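Local atomic coordinates of beta-1,3-1,4-glucanase (Caldicellulosiruptor sp. F32, PDB entry 5H4R), a protein that hydrolyses mixed-linkage beta-1,3-1,4-glucans as a lichenase of glycoside hydrolase family 5. Residues L181-V186 with G230-R235. The protein carries 1 engineered substitution. Residues are numbered along the deposited sequence; the frame is centred on the assembly and turned at random. Where two conformers were deposited one is given.
Sequences LIFEAV and GNNVSR
R235 reaches F183 and L181 with successive parts of one side chain. Its CD sits 3.5 Å from the centroid of the F183 ring and only 8° off the ring normal, a CH-pi contact over the middle of one face. Beyond it, R235 NE lies 3.5 Å from F183 CZ over the same face, while the guanidinium is turned 37° from the ring plane, so the pair is not a flat stack. The end of the chain then meets the strand backbone: R235 NH1 donates to L181 O at 3.0 Å, with the oxygen near the guanidinium plane and the donor tilted from the carbonyl plane. R235 CG is anti to the backbone N, and the extended first two torsions carry CD out over the ring; the bend at chi3 (-42°) then turns NE and the guanidinium toward the carbonyl of L181 and the amide of N232.

N232 helps fix the rotation of the guanidinium, together with the carbonyls of L181, Y177 and N178. Its OD1 accepts from R235 NE (2.9 Å) and R235 NH2 (3.0 Å), a side-on grip on one oxygen, and the same OD1 is 3.5 Å from F183 CE2. The amide is itself positioned through ND2, bonded to T228 OG1 and A171 O. R235 NH2 and NH1 also donate to Y177 O and N178 O. A leucine in place of R235 would probably leave L181 O without this donor and N232 OD1 without both of its guanidinium partners.

Further out, V225 of helix 205-226 packs against both F183 and N232. The contact thus joins strand 181-184 to the loop leading from that helix into the adjacent parallel strand 237-240, a beta-alpha-beta crossover of the eight-stranded TIM barrel, at the N-terminal end of the strands.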
loop_
_atom_site.group_PDB
_atom_site.type_symbol
_atom_site.label_atom_id
_atom_site.label_comp_id
_atom_site.label_asym_id
_atom_site.label_seq_id
_atom_site.Cartn_x
_atom_site.Cartn_y
_atom_site.Cartn_z
ATOM N N LEU A 181 11.135 -1.431 -9.607
ATOM C CA LEU A 181 10.999 -1.925 -8.243
ATOM C C LEU A 181 11.143 -0.777 -7.243
ATOM O O LEU A 181 12.138 -0.038 -7.262
ATOM C CB LEU A 181 12.039 -3.005 -7.951
ATOM C CG LEU A 181 11.999 -3.591 -6.550
ATOM C CD1 LEU A 181 10.685 -4.283 -6.284
ATOM C CD2 LEU A 181 13.167 -4.554 -6.342
ATOM N N ILE A 182 10.137 -0.657 -6.383
ATOM C CA ILE A 182 9.969 0.411 -5.400
ATOM C C ILE A 182 9.968 -0.228 -4.016
ATOM O O ILE A 182 9.308 -1.253 -3.808
ATOM C CB ILE A 182 8.644 1.160 -5.653
ATOM C CG1 ILE A 182 8.641 1.746 -7.068
ATOM C CG2 ILE A 182 8.384 2.237 -4.590
ATOM C CD1 ILE A 182 7.240 2.001 -7.598
ATOM N N PHE A 183 10.699 0.371 -3.060
ATOM C CA PHE A 183 10.678 -0.092 -1.674
ATOM C C PHE A 183 9.799 0.844 -0.858
ATOM O O PHE A 183 9.967 2.069 -0.922
ATOM C CB PHE A 183 12.069 -0.102 -1.029
ATOM C CG PHE A 183 13.091 -0.972 -1.721
ATOM C CD1 PHE A 183 12.723 -2.026 -2.537
ATOM C CD2 PHE A 183 14.438 -0.720 -1.531
ATOM C CE1 PHE A 183 13.696 -2.823 -3.141
ATOM C CE2 PHE A 183 15.399 -1.521 -2.117
ATOM C CZ PHE A 183 15.026 -2.567 -2.927
ATOM N N GLU A 184 8.945 0.260 -0.031
ATOM C CA GLU A 184 8.047 0.988 0.867
ATOM C C GLU A 184 8.427 0.663 2.306
ATOM O O GLU A 184 8.345 -0.498 2.708
ATOM C CB GLU A 184 6.587 0.583 0.584
ATOM C CG GLU A 184 5.565 1.159 1.559
ATOM C CD GLU A 184 4.194 0.514 1.404
ATOM O OE1 GLU A 184 3.658 0.536 0.275
ATOM O OE2 GLU A 184 3.672 -0.076 2.395
ATOM N N ALA A 185 8.796 1.689 3.085
ATOM C CA ALA A 185 9.472 1.488 4.364
ATOM C C ALA A 185 8.735 0.506 5.253
ATOM O O ALA A 185 9.328 -0.401 5.854
ATOM C CB ALA A 185 9.598 2.830 5.075
ATOM N N VAL A 186 7.435 0.739 5.404
ATOM C CA VAL A 186 6.602 0.022 6.353
ATOM C C VAL A 186 5.183 0.372 5.945
ATOM O O VAL A 186 4.956 1.407 5.302
ATOM C CB VAL A 186 6.925 0.456 7.810
ATOM C CG1 VAL A 186 6.693 1.927 8.031
ATOM C CG2 VAL A 186 6.131 -0.369 8.814
ATOM N N GLY A 230 24.545 -0.004 -5.859
ATOM C CA GLY A 230 23.831 -0.402 -7.061
ATOM C C GLY A 230 22.705 0.551 -7.397
ATOM O O GLY A 230 22.793 1.771 -7.210
ATOM N N ASN A 231 21.598 -0.007 -7.874
ATOM C CA ASN A 231 20.463 0.844 -8.194
ATOM C C ASN A 231 19.725 1.331 -6.952
ATOM O O ASN A 231 18.817 2.160 -7.080
ATOM C CB ASN A 231 19.483 0.125 -9.123
ATOM C CG ASN A 231 18.576 1.097 -9.853
ATOM O OD1 ASN A 231 19.030 2.136 -10.330
ATOM N ND2 ASN A 231 17.288 0.779 -9.924
ATOM N N ASN A 232 20.072 0.832 -5.766
ATOM C CA ASN A 232 19.422 1.331 -4.559
ATOM C C ASN A 232 19.829 2.758 -4.231
ATOM O O ASN A 232 19.170 3.388 -3.390
ATOM C CB ASN A 232 19.711 0.427 -3.355
ATOM C CG ASN A 232 19.149 -0.974 -3.519
ATOM O OD1 ASN A 232 18.170 -1.184 -4.226
ATOM N ND2 ASN A 232 19.778 -1.940 -2.859
ATOM N N VAL A 233 20.870 3.294 -4.875
ATOM C CA VAL A 233 21.266 4.678 -4.609
ATOM C C VAL A 233 20.246 5.673 -5.140
ATOM O O VAL A 233 20.164 6.795 -4.617
ATOM C CB VAL A 233 22.654 4.981 -5.198
ATOM C CG1 VAL A 233 23.689 4.042 -4.631
ATOM C CG2 VAL A 233 22.637 4.914 -6.721
ATOM N N SER A 234 19.437 5.294 -6.146
ATOM C CA SER A 234 18.520 6.227 -6.799
ATOM C C SER A 234 17.091 5.706 -6.955
ATOM O O SER A 234 16.236 6.435 -7.474
ATOM C CB SER A 234 19.063 6.588 -8.184
ATOM O OG SER A 234 19.374 5.398 -8.887
ATOM N N ARG A 235 16.832 4.459 -6.573
ATOM C CA ARG A 235 15.499 3.871 -6.619
ATOM C C ARG A 235 14.488 4.750 -5.895
ATOM O O ARG A 235 14.806 5.386 -4.887
ATOM C CB ARG A 235 15.587 2.489 -5.945
ATOM C CG ARG A 235 14.343 1.711 -5.793
ATOM C CD ARG A 235 14.584 0.369 -5.114
ATOM N NE ARG A 235 15.774 -0.351 -5.550
ATOM C CZ ARG A 235 15.919 -0.933 -6.732
ATOM N NH1 ARG A 235 14.963 -0.841 -7.645
ATOM N NH2 ARG A 235 17.056 -1.540 -7.036
#